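Local atomic coordinates of imidazolonepropionase (Unidentified, PDB entry 2Q09), a protein that catalyses the hydrolytic ring opening of imidazolone-5-propanoate to N-formimidoyl-L-glutamate, the third step of histidine degradation. Residues Thr73-Ala78 / Thr136-Lys141; Asp117-Leu122 / Leu155-Arg160; Arg126-Ile131 / Glu163-Arg168; Lys170-Ala175 / Ala210-Cys215. All coordinates share one frame; numbering follows the deposited sequence.

Contact 1: Thr73-Ala78 / Thr136-Lys141. With FE (Fe (III) ion), chain B.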
loop_
_atom_site.group_PDB
_atom_site.type_symbol
_atom_site.label_atom_id
_atom_site.label_comp_id
_atom_site.label_asym_id
_atom_site.label_seq_id
_atom_site.Cartn_x
_atom_site.Cartn_y
_atom_site.Cartn_z
ATOM N N THR A 73 1.912 1.446 3.333
ATOM C CA THR A 73 3.236 1.905 3.736
ATOM C C THR A 73 3.198 2.922 4.865
ATOM O O THR A 73 2.166 3.547 5.120
ATOM C CB THR A 73 4.043 2.535 2.567
ATOM O OG1 THR A 73 3.765 3.940 2.481
ATOM C CG2 THR A 73 3.684 1.874 1.241
ATOM N N HIS A 74 4.338 3.049 5.538
ATOM C CA HIS A 74 4.545 3.997 6.628
ATOM C C HIS A 74 5.828 4.721 6.210
ATOM O O HIS A 74 6.687 4.953 7.046
ATOM C CB HIS A 74 4.858 3.290 7.958
ATOM C CG HIS A 74 3.813 2.325 8.435
ATOM N ND1 HIS A 74 3.070 2.546 9.576
ATOM C CD2 HIS A 74 3.472 1.086 8.004
ATOM C CE1 HIS A 74 2.325 1.486 9.829
ATOM N NE2 HIS A 74 2.550 0.582 8.892
ATOM N N LEU A 75 5.965 5.085 4.936
ATOM C CA LEU A 75 7.208 5.705 4.475
ATOM C C LEU A 75 7.550 7.086 5.022
ATOM O O LEU A 75 8.676 7.560 4.833
ATOM C CB LEU A 75 7.266 5.717 2.938
ATOM C CG LEU A 75 6.335 6.609 2.118
ATOM C CD1 LEU A 75 6.864 8.050 2.098
ATOM C CD2 LEU A 75 6.276 6.053 0.688
ATOM N N ILE A 76 6.601 7.732 5.689
ATOM C CA ILE A 76 6.867 9.045 6.276
ATOM C C ILE A 76 7.314 8.866 7.728
ATOM O O ILE A 76 6.551 8.363 8.563
ATOM C CB ILE A 76 5.611 9.939 6.255
ATOM C CG1 ILE A 76 5.368 10.452 4.829
ATOM C CG2 ILE A 76 5.774 11.112 7.243
ATOM C CD1 ILE A 76 4.114 11.344 4.704
ATOM N N PHE A 77 8.541 9.274 8.027
ATOM C CA PHE A 77 9.046 9.139 9.386
ATOM C C PHE A 77 10.424 9.760 9.497
ATOM O O PHE A 77 11.107 9.961 8.484
ATOM C CB PHE A 77 9.124 7.654 9.772
ATOM C CG PHE A 77 10.084 6.859 8.923
ATOM C CD1 PHE A 77 11.441 6.869 9.203
ATOM C CD2 PHE A 77 9.635 6.134 7.825
ATOM C CE1 PHE A 77 12.348 6.181 8.407
ATOM C CE2 PHE A 77 10.529 5.436 7.010
ATOM C CZ PHE A 77 11.893 5.457 7.305
ATOM N N ALA A 78 10.812 10.070 10.732
ATOM C CA ALA A 78 12.132 10.634 11.002
ATOM C C ALA A 78 12.891 9.667 11.902
ATOM O O ALA A 78 12.323 8.686 12.384
ATOM C CB ALA A 78 12.004 12.000 11.692
ATOM N N THR A 136 2.819 3.697 -9.238
ATOM C CA THR A 136 2.136 4.919 -9.658
ATOM C C THR A 136 1.114 5.402 -8.639
ATOM O O THR A 136 0.623 6.526 -8.729
ATOM C CB THR A 136 1.467 4.721 -11.029
ATOM O OG1 THR A 136 0.668 3.533 -11.004
ATOM C CG2 THR A 136 2.532 4.598 -12.114
ATOM N N THR A 137 0.790 4.547 -7.675
ATOM C CA THR A 137 -0.128 4.899 -6.592
ATOM C C THR A 137 0.430 4.282 -5.316
ATOM O O THR A 137 0.711 3.078 -5.270
ATOM C CB THR A 137 -1.555 4.342 -6.804
ATOM O OG1 THR A 137 -2.161 4.970 -7.938
ATOM C CG2 THR A 137 -2.413 4.612 -5.566
ATOM N N VAL A 138 0.612 5.101 -4.289
ATOM C CA VAL A 138 1.132 4.608 -3.019
ATOM C C VAL A 138 0.248 5.087 -1.875
ATOM O O VAL A 138 -0.259 6.205 -1.901
ATOM C CB VAL A 138 2.595 5.088 -2.773
ATOM C CG1 VAL A 138 2.662 6.623 -2.767
ATOM C CG2 VAL A 138 3.110 4.545 -1.446
ATOM N N GLU A 139 0.039 4.220 -0.889
ATOM C CA GLU A 139 -0.754 4.561 0.286
ATOM C C GLU A 139 0.239 4.878 1.406
ATOM O O GLU A 139 1.187 4.115 1.637
ATOM C CB GLU A 139 -1.628 3.378 0.704
ATOM C CG GLU A 139 -2.574 3.683 1.878
ATOM C CD GLU A 139 -2.128 3.046 3.190
ATOM O OE1 GLU A 139 -0.926 2.712 3.334
ATOM O OE2 GLU A 139 -2.987 2.887 4.085
ATOM N N ILE A 140 0.031 6.003 2.085
ATOM C CA ILE A 140 0.913 6.417 3.170
ATOM C C ILE A 140 0.104 6.659 4.441
ATOM O O ILE A 140 -0.892 7.389 4.431
ATOM C CB ILE A 140 1.687 7.697 2.788
ATOM C CG1 ILE A 140 2.498 7.445 1.513
ATOM C CG2 ILE A 140 2.613 8.111 3.934
ATOM C CD1 ILE A 140 3.239 8.685 0.990
ATOM N N LYS A 141 0.534 6.042 5.533
ATOM C CA LYS A 141 -0.162 6.178 6.806
ATOM C C LYS A 141 0.498 7.188 7.734
ATOM O O LYS A 141 1.665 7.552 7.549
ATOM C CB LYS A 141 -0.199 4.828 7.523
ATOM C CG LYS A 141 -0.680 3.668 6.659
ATOM C CD LYS A 141 -0.391 2.335 7.331
ATOM C CE LYS A 141 -0.730 1.168 6.403
ATOM N NZ LYS A 141 -2.168 1.213 5.992
HETATM FE FE FE B . 2.061 -1.420 8.611
HETATM O O HOH W 1 3.917 8.914 9.330
HETATM O O HOH W 2 3.296 -3.158 9.799
#
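The imidazole of His-74 carries the side chain of Lys-141 on one face: Lys-141 CD stands 3.9 Å from the His-74 ring centroid and 16° off its normal, a CH-pi contact displaced toward the NE2-CE1 side of the rim. NE2 of the same ring binds the iron(III) ion at 2.1 Å, with His-72, His-242, Asp-317 and a water as the other ligands. The second flat group, the carboxylate of Glu-139, is gripped at both oxygens. Its OE1 receives Thr-73 N at 3.1 Å nearly along the C-O axis, with 155° at the hydrogen, whereas the syn lone pair of OE2 takes Lys-141 NZ at 2.7 Å in a salt bridge; Lys-240 and Thr-172 also reach OE2. Glu-139 CG is anti to the backbone N (chi1 -176°), and the bend at chi2 then turns OE1 back toward Thr-73. Here the end of strand 63-73 runs beside strand 135-141 in the metal-dependent hydrolase barrel, whose first strand supplies the His-x-His pair of metal ligands. Replacing Glu-139 by an alanine would probably leave the ammonium of Lys-141 without one of its carboxylate mates and Thr-73 N with just a weak, bent bond to the backbone O of residue 139. The backbones are further joined by Lys-141 N to Thr-73 O at 3.0 Å, and Thr-73 OG1 donates to Glu-139 O at 2.7 Å. On the helix-facing side, Ile-76 meets Ile-140 at about a right angle, CD1 to CG2 at 3.6 Å, while both methyls of Leu-75 lie near Ile-140 CD1.

Contact 2: Asp117-Leu122 / Leu155-Arg160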
loop_
_atom_site.group_PDB
_atom_site.type_symbol
_atom_site.label_atom_id
_atom_site.label_comp_id
_atom_site.label_asym_id
_atom_site.label_seq_id
_atom_site.Cartn_x
_atom_site.Cartn_y
_atom_site.Cartn_z
ATOM N N ASP A 117 8.487 20.242 7.015
ATOM C CA ASP A 117 9.393 20.376 5.874
ATOM C C ASP A 117 10.484 19.307 5.900
ATOM O O ASP A 117 10.906 18.828 4.847
ATOM C CB ASP A 117 10.069 21.756 5.844
ATOM C CG ASP A 117 9.107 22.875 5.509
ATOM O OD1 ASP A 117 8.043 22.600 4.920
ATOM O OD2 ASP A 117 9.425 24.041 5.827
ATOM N N GLN A 118 10.950 18.948 7.094
ATOM C CA GLN A 118 11.993 17.930 7.233
ATOM C C GLN A 118 11.472 16.535 6.856
ATOM O O GLN A 118 12.175 15.758 6.218
ATOM C CB GLN A 118 12.537 17.891 8.666
ATOM C CG GLN A 118 13.433 19.071 9.037
ATOM C CD GLN A 118 13.907 19.028 10.483
ATOM O OE1 GLN A 118 13.104 18.923 11.406
ATOM N NE2 GLN A 118 15.219 19.120 10.683
ATOM N N LEU A 119 10.251 16.209 7.273
ATOM C CA LEU A 119 9.668 14.905 6.951
ATOM C C LEU A 119 9.488 14.760 5.444
ATOM O O LEU A 119 9.689 13.683 4.885
ATOM C CB LEU A 119 8.323 14.733 7.654
ATOM C CG LEU A 119 8.379 14.567 9.177
ATOM C CD1 LEU A 119 6.966 14.540 9.732
ATOM C CD2 LEU A 119 9.132 13.292 9.536
ATOM N N PHE A 120 9.119 15.858 4.793
ATOM C CA PHE A 120 8.923 15.885 3.348
ATOM C C PHE A 120 10.241 15.578 2.641
ATOM O O PHE A 120 10.295 14.742 1.737
ATOM C CB PHE A 120 8.417 17.266 2.922
ATOM C CG PHE A 120 8.304 17.445 1.437
ATOM C CD1 PHE A 120 7.253 16.872 0.726
ATOM C CD2 PHE A 120 9.265 18.171 0.739
ATOM C CE1 PHE A 120 7.158 17.026 -0.658
ATOM C CE2 PHE A 120 9.181 18.332 -0.640
ATOM C CZ PHE A 120 8.124 17.754 -1.342
ATOM N N GLU A 121 11.301 16.263 3.060
ATOM C CA GLU A 121 12.622 16.068 2.480
ATOM C C GLU A 121 13.144 14.649 2.735
ATOM O O GLU A 121 13.859 14.090 1.907
ATOM C CB GLU A 121 13.612 17.089 3.054
ATOM C CG GLU A 121 13.294 18.545 2.730
ATOM C CD GLU A 121 13.336 18.848 1.241
ATOM O OE1 GLU A 121 14.196 18.277 0.538
ATOM O OE2 GLU A 121 12.522 19.668 0.770
ATOM N N LEU A 122 12.804 14.082 3.888
ATOM C CA LEU A 122 13.236 12.727 4.229
ATOM C C LEU A 122 12.484 11.677 3.408
ATOM O O LEU A 122 13.028 10.617 3.079
ATOM C CB LEU A 122 13.006 12.452 5.714
ATOM C CG LEU A 122 13.986 13.095 6.694
ATOM C CD1 LEU A 122 13.472 12.940 8.110
ATOM C CD2 LEU A 122 15.360 12.439 6.535
ATOM N N LEU A 155 -0.054 13.613 7.499
ATOM C CA LEU A 155 -0.998 13.565 6.387
ATOM C C LEU A 155 -0.734 14.709 5.417
ATOM O O LEU A 155 -0.880 14.545 4.207
ATOM C CB LEU A 155 -2.440 13.625 6.900
ATOM C CG LEU A 155 -2.850 12.520 7.879
ATOM C CD1 LEU A 155 -4.305 12.719 8.277
ATOM C CD2 LEU A 155 -2.663 11.141 7.231
ATOM N N ARG A 156 -0.351 15.871 5.943
ATOM C CA ARG A 156 -0.058 17.002 5.071
ATOM C C ARG A 156 1.189 16.720 4.242
ATOM O O ARG A 156 1.252 17.084 3.076
ATOM C CB ARG A 156 0.128 18.289 5.886
ATOM C CG ARG A 156 -1.194 18.886 6.376
ATOM C CD ARG A 156 -1.026 20.342 6.809
ATOM N NE ARG A 156 -0.232 20.468 8.025
ATOM C CZ ARG A 156 -0.713 20.320 9.252
ATOM N NH1 ARG A 156 -1.994 20.046 9.443
ATOM N NH2 ARG A 156 0.097 20.446 10.289
ATOM N N VAL A 157 2.193 16.090 4.846
ATOM C CA VAL A 157 3.408 15.766 4.109
ATOM C C VAL A 157 3.047 14.789 2.986
ATOM O O VAL A 157 3.574 14.885 1.878
ATOM C CB VAL A 157 4.475 15.108 5.016
ATOM C CG1 VAL A 157 5.620 14.544 4.162
ATOM C CG2 VAL A 157 5.033 16.134 5.998
ATOM N N ALA A 158 2.152 13.852 3.284
ATOM C CA ALA A 158 1.729 12.873 2.285
ATOM C C ALA A 158 1.091 13.594 1.088
ATOM O O ALA A 158 1.432 13.318 -0.061
ATOM C CB ALA A 158 0.754 11.879 2.903
ATOM N N ARG A 159 0.173 14.518 1.360
ATOM C CA ARG A 159 -0.462 15.282 0.289
ATOM C C ARG A 159 0.606 16.044 -0.492
ATOM O O ARG A 159 0.525 16.139 -1.714
ATOM C CB ARG A 159 -1.468 16.298 0.848
ATOM C CG ARG A 159 -2.723 15.708 1.474
ATOM C CD ARG A 159 -3.581 14.912 0.479
ATOM N NE ARG A 159 -4.852 14.534 1.098
ATOM C CZ ARG A 159 -5.578 13.470 0.763
ATOM N NH1 ARG A 159 -5.173 12.650 -0.199
ATOM N NH2 ARG A 159 -6.713 13.220 1.406
ATOM N N ARG A 160 1.586 16.609 0.215
ATOM C CA ARG A 160 2.667 17.358 -0.438
ATOM C C ARG A 160 3.446 16.485 -1.411
ATOM O O ARG A 160 3.830 16.925 -2.497
ATOM C CB ARG A 160 3.648 17.925 0.596
ATOM C CG ARG A 160 3.402 19.368 0.949
ATOM C CD ARG A 160 4.296 19.822 2.107
ATOM N NE ARG A 160 5.621 20.267 1.694
ATOM C CZ ARG A 160 6.540 20.708 2.554
ATOM N NH1 ARG A 160 6.273 20.753 3.857
ATOM N NH2 ARG A 160 7.722 21.115 2.114
#
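Charge pairing joins Asp-117 to Arg-160 through one carboxylate oxygen. Arg-160 NH1 lies 2.8 Å from Asp-117 OD1, and NH2 adds a weak bond to that same OD1 at 3.2 Å. The carboxylate and guanidinium planes stand almost perpendicular, so the two groups do not form the coplanar bidentate pair; a single oxygen lies at the guanidinium edge instead, tilted somewhat out of its plane. Stacking supplies the second interaction. The guanidinium of Arg-160 lies flat on one face of the Phe-120 ring, with centres 4.3 Å apart and planes at 18°, an off-centre cation-pi arrangement in which Phe-120 CD2 and Arg-160 NH2 are 3.6 Å apart. A bend at chi3 (85°) helps turn the arginine head over the ring. Apolar contact fills the deeper part: Val-157 spreads its two methyls over consecutive residues, CG1 3.7 Å from Phe-120 CA and CG2 3.9 Å from Leu-119 CB. Ile-76, in the loop beneath, touches Val-157, while Leu-161 and Ala-164 pack on Phe-120. The axes of the two helical segments pass 9.4 Å apart at a signed crossing angle of -47°, with both helices running in the same general direction, as expected for consecutive helices, 116-133 and 148-164, on the outside of a TIM-type barrel.

Contact 3: Arg126-Ile131 / Glu163-Arg168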
loop_
_atom_site.group_PDB
_atom_site.type_symbol
_atom_site.label_atom_id
_atom_site.label_comp_id
_atom_site.label_asym_id
_atom_site.label_seq_id
_atom_site.Cartn_x
_atom_site.Cartn_y
_atom_site.Cartn_z
ATOM N N ARG A 126 12.671 8.301 -0.738
ATOM C CA ARG A 126 12.016 7.012 -0.552
ATOM C C ARG A 126 10.964 6.821 -1.645
ATOM O O ARG A 126 10.899 5.769 -2.282
ATOM C CB ARG A 126 11.372 6.943 0.834
ATOM C CG ARG A 126 12.395 7.078 1.984
ATOM C CD ARG A 126 11.721 7.256 3.350
ATOM N NE ARG A 126 12.712 7.595 4.370
ATOM C CZ ARG A 126 12.436 8.198 5.523
ATOM N NH1 ARG A 126 11.186 8.536 5.818
ATOM N NH2 ARG A 126 13.417 8.480 6.375
ATOM N N VAL A 127 10.143 7.839 -1.866
ATOM C CA VAL A 127 9.117 7.758 -2.896
ATOM C C VAL A 127 9.742 7.633 -4.282
ATOM O O VAL A 127 9.194 6.959 -5.149
ATOM C CB VAL A 127 8.197 8.995 -2.884
ATOM C CG1 VAL A 127 7.144 8.879 -3.998
ATOM C CG2 VAL A 127 7.507 9.107 -1.533
ATOM N N LYS A 128 10.894 8.264 -4.489
ATOM C CA LYS A 128 11.545 8.192 -5.792
ATOM C C LYS A 128 11.988 6.776 -6.124
ATOM O O LYS A 128 12.013 6.384 -7.292
ATOM C CB LYS A 128 12.728 9.162 -5.855
ATOM C CG LYS A 128 12.260 10.619 -5.920
ATOM C CD LYS A 128 13.408 11.603 -6.072
ATOM C CE LYS A 128 12.860 13.020 -6.119
ATOM N NZ LYS A 128 13.922 14.051 -6.272
ATOM N N SER A 129 12.344 5.999 -5.105
ATOM C CA SER A 129 12.747 4.621 -5.357
ATOM C C SER A 129 11.536 3.799 -5.793
ATOM O O SER A 129 11.642 2.925 -6.652
ATOM C CB SER A 129 13.384 4.001 -4.114
ATOM O OG SER A 129 14.727 4.435 -3.980
ATOM N N LEU A 130 10.384 4.072 -5.194
ATOM C CA LEU A 130 9.178 3.341 -5.570
ATOM C C LEU A 130 8.793 3.750 -6.994
ATOM O O LEU A 130 8.399 2.915 -7.809
ATOM C CB LEU A 130 8.024 3.649 -4.610
ATOM C CG LEU A 130 8.155 3.105 -3.183
ATOM C CD1 LEU A 130 6.920 3.474 -2.376
ATOM C CD2 LEU A 130 8.318 1.587 -3.226
ATOM N N ILE A 131 8.906 5.042 -7.290
ATOM C CA ILE A 131 8.574 5.558 -8.617
ATOM C C ILE A 131 9.326 4.826 -9.732
ATOM O O ILE A 131 8.716 4.369 -10.703
ATOM C CB ILE A 131 8.873 7.085 -8.706
ATOM C CG1 ILE A 131 7.697 7.903 -8.142
ATOM C CG2 ILE A 131 9.060 7.515 -10.165
ATOM C CD1 ILE A 131 7.089 7.351 -6.886
ATOM N N GLU A 163 1.678 15.985 -4.590
ATOM C CA GLU A 163 1.643 17.189 -5.417
ATOM C C GLU A 163 2.994 17.464 -6.060
ATOM O O GLU A 163 3.064 17.945 -7.193
ATOM C CB GLU A 163 1.233 18.398 -4.575
ATOM C CG GLU A 163 -0.249 18.453 -4.246
ATOM C CD GLU A 163 -1.106 18.559 -5.493
ATOM O OE1 GLU A 163 -1.295 17.533 -6.180
ATOM O OE2 GLU A 163 -1.577 19.676 -5.795
ATOM N N ALA A 164 4.064 17.149 -5.341
ATOM C CA ALA A 164 5.413 17.397 -5.835
ATOM C C ALA A 164 5.978 16.334 -6.776
ATOM O O ALA A 164 6.869 16.634 -7.579
ATOM C CB ALA A 164 6.357 17.593 -4.657
ATOM N N LEU A 165 5.473 15.107 -6.692
ATOM C CA LEU A 165 5.977 14.026 -7.535
ATOM C C LEU A 165 4.875 13.428 -8.406
ATOM O O LEU A 165 3.693 13.519 -8.068
ATOM C CB LEU A 165 6.599 12.927 -6.661
ATOM C CG LEU A 165 7.775 13.339 -5.763
ATOM C CD1 LEU A 165 8.155 12.191 -4.844
ATOM C CD2 LEU A 165 8.964 13.742 -6.625
ATOM N N PRO A 166 5.253 12.809 -9.537
ATOM C CA PRO A 166 4.281 12.198 -10.450
ATOM C C PRO A 166 3.819 10.838 -9.923
ATOM O O PRO A 166 4.163 9.791 -10.478
ATOM C CB PRO A 166 5.069 12.084 -11.749
ATOM C CG PRO A 166 6.450 11.739 -11.254
ATOM C CD PRO A 166 6.625 12.696 -10.070
ATOM N N ILE A 167 3.027 10.869 -8.857
ATOM C CA ILE A 167 2.551 9.638 -8.237
ATOM C C ILE A 167 1.279 9.941 -7.443
ATOM O O ILE A 167 1.162 11.009 -6.840
ATOM C CB ILE A 167 3.680 9.073 -7.312
ATOM C CG1 ILE A 167 3.466 7.587 -7.013
ATOM C CG2 ILE A 167 3.777 9.901 -6.038
ATOM C CD1 ILE A 167 2.306 7.283 -6.123
ATOM N N ARG A 168 0.323 9.014 -7.455
ATOM C CA ARG A 168 -0.920 9.205 -6.716
ATOM C C ARG A 168 -0.721 8.759 -5.270
ATOM O O ARG A 168 -0.151 7.693 -5.007
ATOM C CB ARG A 168 -2.059 8.400 -7.348
ATOM C CG ARG A 168 -2.372 8.788 -8.788
ATOM C CD ARG A 168 -3.440 7.867 -9.374
ATOM N NE ARG A 168 -3.606 8.056 -10.815
ATOM C CZ ARG A 168 -4.320 9.027 -11.374
ATOM N NH1 ARG A 168 -4.955 9.917 -10.617
ATOM N NH2 ARG A 168 -4.394 9.112 -12.700
#
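Leu-165 and Ile-167 both reach helix 116-133 from a chain that reverses sharply between them, where Pro-166 is the centre of an inverse gamma turn. Helix 148-164 ends just before Leu-165, whose backbone is already extended, so the contact sets a helix against an irregular connection. The evidence for an apolar join is that carbon atoms make every close approach across it. Val-127 is the shared partner: its CG1 lies 3.6 Å from Leu-165 CD1 and 4.1 Å from Ile-167 CG2, the valine crossing both side chains at a slant. With Val-127 CG1 anti to the backbone N (chi1 179°), that methyl is set between the two. Leu-165 then divides its branches, for its CD2 meets the aliphatic CE of the extended Lys-128 at 4.0 Å, at the more exposed margin. One turn on from Val-127, Ile-131 leans toward Ile-167, but its CD1 also clashes with Val-127 O, so the exact fit of that methyl is doubtful. More deeply, Ile-167 touches Val-138 of strand 135-141, and Leu-75 covers another part of Val-127. The site is a helix-to-strand connection of the TIM-type barrel, which carries the chain from helix 148-164 into strand 168-176 while packing against the preceding helix.

Contact 4: Lys170-Ala175 / Ala210-Cys215. With DI6 (3-[(4S)-2,5-dioxoimidazolidin-4-yl]propanoic acid), chain C.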
loop_
_atom_site.group_PDB
_atom_site.type_symbol
_atom_site.label_atom_id
_atom_site.label_comp_id
_atom_site.label_asym_id
_atom_site.label_seq_id
_atom_site.Cartn_x
_atom_site.Cartn_y
_atom_site.Cartn_z
ATOM N N LYS A 170 -2.585 8.031 -1.516
ATOM C CA LYS A 170 -3.805 7.834 -0.750
ATOM C C LYS A 170 -3.324 7.950 0.692
ATOM O O LYS A 170 -2.319 7.333 1.070
ATOM C CB LYS A 170 -4.389 6.442 -0.993
ATOM C CG LYS A 170 -4.732 6.155 -2.458
ATOM C CD LYS A 170 -5.799 7.094 -3.005
ATOM C CE LYS A 170 -7.157 6.863 -2.357
ATOM N NZ LYS A 170 -8.213 7.655 -3.037
ATOM N N THR A 171 -4.016 8.745 1.495
ATOM C CA THR A 171 -3.604 8.917 2.880
ATOM C C THR A 171 -4.454 8.102 3.831
ATOM O O THR A 171 -5.643 7.890 3.593
ATOM C CB THR A 171 -3.683 10.394 3.303
ATOM O OG1 THR A 171 -5.028 10.861 3.146
ATOM C CG2 THR A 171 -2.748 11.242 2.442
ATOM N N THR A 172 -3.844 7.669 4.925
ATOM C CA THR A 172 -4.551 6.878 5.908
ATOM C C THR A 172 -4.182 7.325 7.314
ATOM O O THR A 172 -3.003 7.364 7.675
ATOM C CB THR A 172 -4.225 5.383 5.748
ATOM O OG1 THR A 172 -4.617 4.942 4.439
ATOM C CG2 THR A 172 -4.980 4.565 6.782
ATOM N N LEU A 173 -5.196 7.665 8.101
ATOM C CA LEU A 173 -4.983 8.098 9.473
ATOM C C LEU A 173 -4.772 6.881 10.367
ATOM O O LEU A 173 -5.680 6.072 10.545
ATOM C CB LEU A 173 -6.195 8.882 9.974
ATOM C CG LEU A 173 -6.088 9.367 11.418
ATOM C CD1 LEU A 173 -5.019 10.440 11.511
ATOM C CD2 LEU A 173 -7.437 9.923 11.879
ATOM N N LEU A 174 -3.573 6.759 10.928
ATOM C CA LEU A 174 -3.261 5.635 11.801
ATOM C C LEU A 174 -2.861 6.132 13.188
ATOM O O LEU A 174 -1.799 5.782 13.702
ATOM C CB LEU A 174 -2.124 4.807 11.198
ATOM C CG LEU A 174 -1.683 3.545 11.947
ATOM C CD1 LEU A 174 -2.809 2.521 11.958
ATOM C CD2 LEU A 174 -0.448 2.960 11.274
ATOM N N ALA A 175 -3.707 6.965 13.788
ATOM C CA ALA A 175 -3.430 7.502 15.116
ATOM C C ALA A 175 -3.486 6.376 16.144
ATOM O O ALA A 175 -2.840 6.443 17.191
ATOM C CB ALA A 175 -4.441 8.594 15.465
ATOM N N ALA A 210 -8.691 7.389 4.466
ATOM C CA ALA A 210 -9.107 6.207 5.218
ATOM C C ALA A 210 -8.571 6.232 6.645
ATOM O O ALA A 210 -7.711 7.056 6.976
ATOM C CB ALA A 210 -8.632 4.944 4.511
ATOM N N VAL A 211 -9.105 5.342 7.483
ATOM C CA VAL A 211 -8.689 5.223 8.878
ATOM C C VAL A 211 -8.242 3.787 9.142
ATOM O O VAL A 211 -8.938 2.839 8.780
ATOM C CB VAL A 211 -9.835 5.585 9.850
ATOM C CG1 VAL A 211 -9.383 5.404 11.289
ATOM C CG2 VAL A 211 -10.275 7.015 9.613
ATOM N N ASP A 212 -7.085 3.650 9.786
ATOM C CA ASP A 212 -6.465 2.357 10.084
ATOM C C ASP A 212 -6.340 2.180 11.601
ATOM O O ASP A 212 -6.434 3.152 12.352
ATOM C CB ASP A 212 -5.071 2.332 9.438
ATOM C CG ASP A 212 -4.480 0.934 9.308
ATOM O OD1 ASP A 212 -4.983 -0.022 9.941
ATOM O OD2 ASP A 212 -3.483 0.806 8.564
ATOM N N VAL A 213 -6.112 0.945 12.040
ATOM C CA VAL A 213 -5.975 0.638 13.464
ATOM C C VAL A 213 -5.072 -0.566 13.717
ATOM O O VAL A 213 -5.107 -1.546 12.979
ATOM C CB VAL A 213 -7.347 0.317 14.108
ATOM C CG1 VAL A 213 -7.147 -0.160 15.537
ATOM C CG2 VAL A 213 -8.250 1.544 14.083
ATOM N N PHE A 214 -4.260 -0.487 14.764
ATOM C CA PHE A 214 -3.398 -1.598 15.137
ATOM C C PHE A 214 -4.110 -2.346 16.258
ATOM O O PHE A 214 -3.978 -2.008 17.435
ATOM C CB PHE A 214 -2.034 -1.105 15.628
ATOM C CG PHE A 214 -1.135 -2.208 16.105
ATOM C CD1 PHE A 214 -0.963 -3.359 15.340
ATOM C CD2 PHE A 214 -0.431 -2.085 17.301
ATOM C CE1 PHE A 214 -0.098 -4.374 15.758
ATOM C CE2 PHE A 214 0.431 -3.094 17.723
ATOM C CZ PHE A 214 0.599 -4.238 16.947
ATOM N N CYS A 215 -4.881 -3.362 15.880
ATOM C CA CYS A 215 -5.635 -4.166 16.827
ATOM C C CYS A 215 -4.823 -5.377 17.263
ATOM O O CYS A 215 -4.628 -6.317 16.492
ATOM C CB CYS A 215 -6.942 -4.612 16.175
ATOM S SG CYS A 215 -7.911 -5.776 17.170
HETATM N N1 DI6 C . 2.929 -3.593 12.796
HETATM C C2 DI6 C . 4.181 -3.489 12.302
HETATM O O2 DI6 C . 4.921 -4.400 11.978
HETATM C C3 DI6 C . 4.478 -1.972 12.217
HETATM N N4 DI6 C . 3.227 -1.380 12.742
HETATM C C5 DI6 C . 2.390 -2.392 13.045
HETATM O O5 DI6 C . 1.262 -2.231 13.489
HETATM C C6 DI6 C . 5.691 -1.606 13.060
HETATM C C7 DI6 C . 6.022 -0.113 13.007
HETATM C C8 DI6 C . 7.245 0.309 13.836
HETATM O O9 DI6 C . 7.747 1.422 13.590
HETATM O O10 DI6 C . 7.709 -0.451 14.724
#
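A parallel beta-alpha-beta unit of the barrel, strand 168-176, helix 187-204 and strand 210-213, brings Leu-173 beside Val-211. Two bonds fix this pairing: Leu-173 N to Ala-210 O at 2.8 Å with 164° at the hydrogen, and Asp-212 N to Leu-173 O at 2.9 Å and an almost straight 177°. Toward the barrel interior, Asp-212 CB is packed from two directions, by Thr-172 CG2 at 3.5 Å and by Leu-174 CD1 at 3.4 Å, the leucine lying alongside the aspartate and pointing the same way. The carboxylate OD1 accepts Val-213 N at 2.6 Å on its anti side, in a bent bond tilted out of the carboxylate plane, and a weak bond joins it to His-242, an iron ligand; OD2 pairs with Lys-141. Beyond the strand, Phe-214 offers a ring face to the inhibitor: its CD1 is 3.1 Å from O5 of DI6, which stands above the plane near the rim. An alanine here lacks the ring, which would probably open a gap beside O5 and hold that end of the inhibitor less closely, though its hydrogen bonds to other pocket residues remain. Chemically, the apolar hold on Asp-212 CB together with the bonds at both carboxylate oxygens implies an aspartate restrained in rotation, placed as a second-shell neighbour of the metal site.

How the contacts relate
Along the chain the segments of contacts 1, 2 and 3 interleave, and contact 4 follows them. Contact 2 joins helices 116-133 and 148-164, and contact 3 joins the former to the connection that follows the latter, their centres about 12 Å apart on the outer layer. Contacts 1 and 4 involve the inner strands, contact 1 with the loop after strand 63-73; their centres are about 11 Å apart, where strands 135-141 and 168-176 are neighbours. Contact 1 mediates between the layers: its centre is about 10 Å from both helix contacts, and Ala-78 CB touches Leu-119 CD2 at 3.8 Å. Contacts 3 and 4, about 20 Å apart, adjoin in sequence. Together they trace successive barrel units from the helical exterior to the iron and inhibitor site.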